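Local coordinates for protein agmatine ureohydrolase (Thermoplasma volcanium GSS1, PDB 3PZL) that probably hydrolyses agmatine to putrescine and urea as a manganese-dependent agmatinase of the arginase family, at residues Tyr37-Ile42 with Ile118-Glu123; His124-Gly129 with Asp269-Ser274. One frame throughout, in Å; residues are numbered along the deposited sequence.

Contact 1: Tyr37-Ile42 with Ile118-Glu123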
loop_
_atom_site.group_PDB
_atom_site.type_symbol
_atom_site.label_atom_id
_atom_site.label_comp_id
_atom_site.label_asym_id
_atom_site.label_seq_id
_atom_site.Cartn_x
_atom_site.Cartn_y
_atom_site.Cartn_z
ATOM N N TYR B 37 12.130 34.084 8.039
ATOM C CA TYR B 37 12.208 32.626 8.187
ATOM C C TYR B 37 12.624 31.960 6.862
ATOM O O TYR B 37 11.985 32.119 5.827
ATOM C CB TYR B 37 10.877 32.053 8.696
ATOM C CG TYR B 37 10.393 32.639 9.998
ATOM C CD1 TYR B 37 10.862 32.145 11.220
ATOM C CD2 TYR B 37 9.460 33.668 10.019
ATOM C CE1 TYR B 37 10.408 32.666 12.428
ATOM C CE2 TYR B 37 9.001 34.198 11.223
ATOM C CZ TYR B 37 9.481 33.689 12.419
ATOM O OH TYR B 37 9.057 34.194 13.630
ATOM N N VAL B 38 13.715 31.221 6.909
ATOM C CA VAL B 38 14.255 30.648 5.721
ATOM C C VAL B 38 14.225 29.129 5.845
ATOM O O VAL B 38 14.956 28.519 6.640
ATOM C CB VAL B 38 15.669 31.164 5.493
ATOM C CG1 VAL B 38 16.219 30.626 4.200
ATOM C CG2 VAL B 38 15.648 32.662 5.461
ATOM N N VAL B 39 13.345 28.540 5.048
ATOM C CA VAL B 39 13.075 27.112 5.054
ATOM C C VAL B 39 13.891 26.486 3.951
ATOM O O VAL B 39 13.903 26.989 2.821
ATOM C CB VAL B 39 11.584 26.843 4.777
ATOM C CG1 VAL B 39 11.358 25.404 4.380
ATOM C CG2 VAL B 39 10.752 27.230 5.977
ATOM N N PHE B 40 14.576 25.395 4.282
ATOM C CA PHE B 40 15.396 24.696 3.318
ATOM C C PHE B 40 15.495 23.208 3.619
ATOM O O PHE B 40 15.476 22.789 4.768
ATOM C CB PHE B 40 16.794 25.338 3.196
ATOM C CG PHE B 40 17.590 25.331 4.470
ATOM C CD1 PHE B 40 17.522 26.394 5.354
ATOM C CD2 PHE B 40 18.413 24.253 4.779
ATOM C CE1 PHE B 40 18.253 26.372 6.534
ATOM C CE2 PHE B 40 19.144 24.239 5.939
ATOM C CZ PHE B 40 19.069 25.295 6.817
ATOM N N GLY B 41 15.597 22.425 2.555
ATOM C CA GLY B 41 15.670 20.999 2.676
ATOM C C GLY B 41 17.056 20.454 2.478
ATOM O O GLY B 41 17.845 20.977 1.692
ATOM N N ILE B 42 17.338 19.372 3.194
ATOM C CA ILE B 42 18.583 18.645 3.055
ATOM C C ILE B 42 18.236 17.157 2.941
ATOM O O ILE B 42 17.927 16.514 3.925
ATOM C CB ILE B 42 19.503 19.001 4.249
ATOM C CG1 ILE B 42 20.080 20.399 4.002
ATOM C CG2 ILE B 42 20.618 17.966 4.474
ATOM C CD1 ILE B 42 20.586 21.053 5.203
ATOM N N ILE B 118 15.015 27.273 9.162
ATOM C CA ILE B 118 14.157 26.124 9.429
ATOM C C ILE B 118 14.603 24.988 8.534
ATOM O O ILE B 118 14.306 24.973 7.333
ATOM C CB ILE B 118 12.682 26.435 9.175
ATOM C CG1 ILE B 118 12.245 27.620 10.042
ATOM C CG2 ILE B 118 11.824 25.198 9.445
ATOM C CD1 ILE B 118 10.859 28.043 9.764
HETATM N N MSE B 119 15.314 24.029 9.108
HETATM C CA MSE B 119 15.889 22.995 8.307
HETATM C C MSE B 119 15.031 21.735 8.259
HETATM O O MSE B 119 14.845 21.049 9.240
HETATM C CB MSE B 119 17.280 22.695 8.775
HETATM C CG MSE B 119 17.915 21.581 8.049
HETATM SE SE MSE B 119 19.734 21.373 8.693
HETATM C CE MSE B 119 19.397 21.028 10.602
ATOM N N LEU B 120 14.488 21.461 7.082
ATOM C CA LEU B 120 13.798 20.225 6.838
ATOM C C LEU B 120 14.824 19.221 6.367
ATOM O O LEU B 120 15.551 19.458 5.374
ATOM C CB LEU B 120 12.736 20.401 5.744
ATOM C CG LEU B 120 11.687 21.457 6.004
ATOM C CD1 LEU B 120 10.570 21.331 4.966
ATOM C CD2 LEU B 120 11.170 21.276 7.440
ATOM N N GLY B 121 14.867 18.083 7.040
ATOM C CA GLY B 121 15.844 17.122 6.682
ATOM C C GLY B 121 15.308 15.762 6.364
ATOM O O GLY B 121 14.112 15.570 6.217
ATOM N N GLY B 122 16.260 14.857 6.178
ATOM C CA GLY B 122 16.050 13.460 6.314
ATOM C C GLY B 122 16.575 13.145 7.708
ATOM O O GLY B 122 15.889 13.443 8.717
ATOM N N GLU B 123 17.783 12.573 7.771
ATOM C CA GLU B 123 18.374 12.092 9.037
ATOM C C GLU B 123 18.592 13.176 10.060
ATOM O O GLU B 123 18.497 14.366 9.747
ATOM C CB GLU B 123 19.736 11.477 8.817
ATOM C CG GLU B 123 19.732 10.214 8.102
ATOM C CD GLU B 123 21.107 9.660 7.982
ATOM O OE1 GLU B 123 22.086 10.362 8.340
ATOM O OE2 GLU B 123 21.200 8.507 7.525
#
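Phe-40 and the selenomethionine Met-119 meet over a ring face: Met-119 CA stands 4.3 Å from the centroid of the Phe-40 ring, only 15° off its normal, which defines a CH-pi contact. With chi1 at 61°, Phe-40 CG lies between its own backbone N and carbonyl carbon, which lays the ring over Met-119 CA. Met-119 CG touches the ring at CE2 (3.6 Å), while SE approaches obliquely as a Met-aromatic contact. Ile-42 CD1 lies at the edge of the same ring, in its plane, and reaches Met-119 SE at 3.6 Å. With an alanine here instead of Phe-40, Met-119 CA and the flank of its CG are likely to lose their cover, and the Phe-20 ring of the second subunit its aromatic mate.

On the reverse side of the sheet the packing is aliphatic. Val-39 CG2 rests 3.8 Å from Ile-118 CB, and Val-39 CG1 meets Leu-120 CD1 more loosely. Helix 281-303 packs against Ile-118 on this side; helix 96-112 lies over Phe-40, Ile-42 and Met-119 on the other.

The backbones set this alternation. Ile-118 N gives Val-38 O a nearly straight bond (2.8 Å, 178°), Phe-40 bonds through both N and O to Ile-118 and Leu-120, and Ile-42 N donates to Leu-120 O at 2.8 Å. Successive bridges Val-39 with Ile-118, Phe-40 with Met-119 and Gly-41 with Leu-120 are parallel, as expected for adjacent strands of the helix-flanked, eight-stranded parallel sheet of the arginase fold.

Contact 2: His124-Gly129 with Asp269-Ser274. With MN (manganese (II) ion), chain F.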
loop_
_atom_site.group_PDB
_atom_site.type_symbol
_atom_site.label_atom_id
_atom_site.label_comp_id
_atom_site.label_asym_id
_atom_site.label_seq_id
_atom_site.Cartn_x
_atom_site.Cartn_y
_atom_site.Cartn_z
ATOM N N HIS B 124 18.905 12.736 11.277
ATOM C CA HIS B 124 19.130 13.630 12.407
ATOM C C HIS B 124 20.558 14.154 12.422
ATOM O O HIS B 124 20.854 15.139 13.090
ATOM C CB HIS B 124 18.820 12.938 13.739
ATOM C CG HIS B 124 18.492 13.883 14.842
ATOM N ND1 HIS B 124 18.000 13.451 16.070
ATOM C CD2 HIS B 124 18.569 15.244 14.897
ATOM C CE1 HIS B 124 17.812 14.510 16.842
ATOM N NE2 HIS B 124 18.161 15.606 16.160
ATOM N N SER B 125 21.445 13.518 11.680
ATOM C CA SER B 125 22.828 13.916 11.757
ATOM C C SER B 125 23.077 15.251 11.085
ATOM O O SER B 125 24.126 15.839 11.289
ATOM C CB SER B 125 23.733 12.855 11.165
ATOM O OG SER B 125 23.374 12.613 9.813
ATOM N N ILE B 126 22.129 15.759 10.310
ATOM C CA ILE B 126 22.298 17.090 9.762
ATOM C C ILE B 126 22.319 18.176 10.835
ATOM O O ILE B 126 22.861 19.258 10.607
ATOM C CB ILE B 126 21.248 17.399 8.734
ATOM C CG1 ILE B 126 19.846 17.340 9.337
ATOM C CG2 ILE B 126 21.360 16.417 7.586
ATOM C CD1 ILE B 126 18.743 17.790 8.404
ATOM N N THR B 127 21.706 17.876 11.987
ATOM C CA THR B 127 21.628 18.768 13.159
ATOM C C THR B 127 23.005 19.145 13.696
ATOM O O THR B 127 23.238 20.278 14.055
ATOM C CB THR B 127 20.748 18.139 14.272
ATOM O OG1 THR B 127 19.394 18.180 13.850
ATOM C CG2 THR B 127 20.808 18.892 15.544
ATOM N N VAL B 128 23.915 18.187 13.721
ATOM C CA VAL B 128 25.289 18.439 14.120
ATOM C C VAL B 128 25.800 19.740 13.468
ATOM O O VAL B 128 26.352 20.618 14.144
ATOM C CB VAL B 128 26.198 17.226 13.782
ATOM C CG1 VAL B 128 27.647 17.504 14.096
ATOM C CG2 VAL B 128 25.719 15.976 14.518
ATOM N N GLY B 129 25.582 19.874 12.163
ATOM C CA GLY B 129 26.016 21.036 11.426
ATOM C C GLY B 129 25.555 22.269 12.141
ATOM O O GLY B 129 26.364 23.052 12.631
ATOM N N ASP B 269 14.524 22.663 13.401
ATOM C CA ASP B 269 14.537 21.595 12.409
ATOM C C ASP B 269 13.607 20.427 12.695
ATOM O O ASP B 269 13.161 20.246 13.837
ATOM C CB ASP B 269 15.948 21.113 12.106
ATOM C CG ASP B 269 16.560 20.289 13.214
ATOM O OD1 ASP B 269 15.865 19.548 13.921
ATOM O OD2 ASP B 269 17.788 20.378 13.359
ATOM N N ILE B 270 13.292 19.666 11.642
ATOM C CA ILE B 270 12.390 18.505 11.715
ATOM C C ILE B 270 13.025 17.381 10.913
ATOM O O ILE B 270 13.410 17.602 9.777
ATOM C CB ILE B 270 10.958 18.825 11.174
ATOM C CG1 ILE B 270 10.405 20.104 11.826
ATOM C CG2 ILE B 270 9.992 17.645 11.394
ATOM C CD1 ILE B 270 9.207 20.725 11.133
ATOM N N VAL B 271 13.155 16.196 11.502
ATOM C CA VAL B 271 13.954 15.146 10.907
ATOM C C VAL B 271 13.488 13.735 11.233
ATOM O O VAL B 271 12.752 13.504 12.169
ATOM C CB VAL B 271 15.444 15.257 11.331
ATOM C CG1 VAL B 271 16.027 16.598 10.937
ATOM C CG2 VAL B 271 15.612 15.000 12.847
ATOM N N GLU B 272 13.973 12.782 10.463
ATOM C CA GLU B 272 13.842 11.347 10.765
ATOM C C GLU B 272 12.447 10.778 10.588
ATOM O O GLU B 272 12.082 9.838 11.318
ATOM C CB GLU B 272 14.371 10.976 12.158
ATOM C CG GLU B 272 15.852 11.175 12.358
ATOM C CD GLU B 272 16.682 10.111 11.668
ATOM O OE1 GLU B 272 16.108 9.032 11.401
ATOM O OE2 GLU B 272 17.893 10.334 11.378
ATOM N N PHE B 273 11.678 11.317 9.641
ATOM C CA PHE B 273 10.496 10.571 9.170
ATOM C C PHE B 273 10.580 10.276 7.673
ATOM O O PHE B 273 11.331 10.928 6.972
ATOM C CB PHE B 273 9.166 11.232 9.573
ATOM C CG PHE B 273 8.653 12.229 8.598
ATOM C CD1 PHE B 273 9.096 13.550 8.632
ATOM C CD2 PHE B 273 7.691 11.852 7.647
ATOM C CE1 PHE B 273 8.607 14.480 7.720
ATOM C CE2 PHE B 273 7.187 12.747 6.742
ATOM C CZ PHE B 273 7.656 14.074 6.771
ATOM N N SER B 274 9.833 9.275 7.216
ATOM C CA SER B 274 9.928 8.805 5.866
ATOM C C SER B 274 8.577 8.642 5.206
ATOM O O SER B 274 7.859 7.684 5.517
ATOM C CB SER B 274 10.625 7.465 5.823
ATOM O OG SER B 274 10.733 7.043 4.452
HETATM MN MN MN F . 18.112 11.060 16.387
#
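His-124 presents one face of its imidazole to Val-271: methyl CG2 sits 3.9 Å from the ring centroid and 28° off the normal, a CH-pi contact in which the two side chains cross at about a right angle. CG2 is nearest to CD2 of the ring, at 3.6 Å. The His-124 CG runs anti to the backbone N (chi1 -157°), a turn that lets ND1 reach manganese at 2.4 Å. Asp-144, Asp-148 and Asp-229 supply the other protein ligands of this ion, and His-124 NE2 is hydrogen-bonded to Ser-227 OG, so that manganese on ND1 and the hydroxyl on NE2 together fix the ring's rotation. The backbone N of His-124 faces the carboxylate of Glu-272, whose side chain folds back at chi2; the short approach of OE2 to that N is doubtful, since the oxygen's position is uncertain.

Here the chain passes from the loop after strand 116-121 into helix 126-132, and the metal histidine sits at that junction, beyond the C-terminal edge of the parallel sheet. This is where the arginase fold places its two-manganese centre, and the sequence Gly-Gly-Glu-His ending at His-124 resembles the family's metal-binding signature.

Ile-126 follows, pointing toward strand 265-271. Its CD1 meets Val-271 CG1 at 3.9 Å, the two side chains sliding past each other in opposite directions, so Val-271 has one methyl on the histidine and the other on the helix. One residue on, Thr-127 OG1 donates to Asp-269 OD2 at 2.8 Å, arriving on the syn side but 34° out of the carboxylate plane. Tyr-225 OH is also hydrogen-bonded to OD2, and Ser-227 OG bonds both OD1 and the threonine hydroxyl.

Contacts 1 and 2 follow one another along the chain, their centres 8 Å apart, and share the parallel sheet: strand 116-121 lies between strand 37-42 of contact 1 and strand 265-271 of contact 2. Two probable backbone hydrogen bonds join them, Gly-121 N to Ile-270 O at 3.1 Å and Gly-122 O with Glu-272 N at 2.7 Å. These bonds hold the end of strand 116-121 beside 269-274 just before the chain turns out to His-124. From Gly-122 to a manganese ion is about 11 Å, whereas the His-124 side chain binds one ion directly and lies about 5 Å, side chain to ion, from the other. Ile-126 also touches Ile-42 and Met-119, tying the helix back to contact 1.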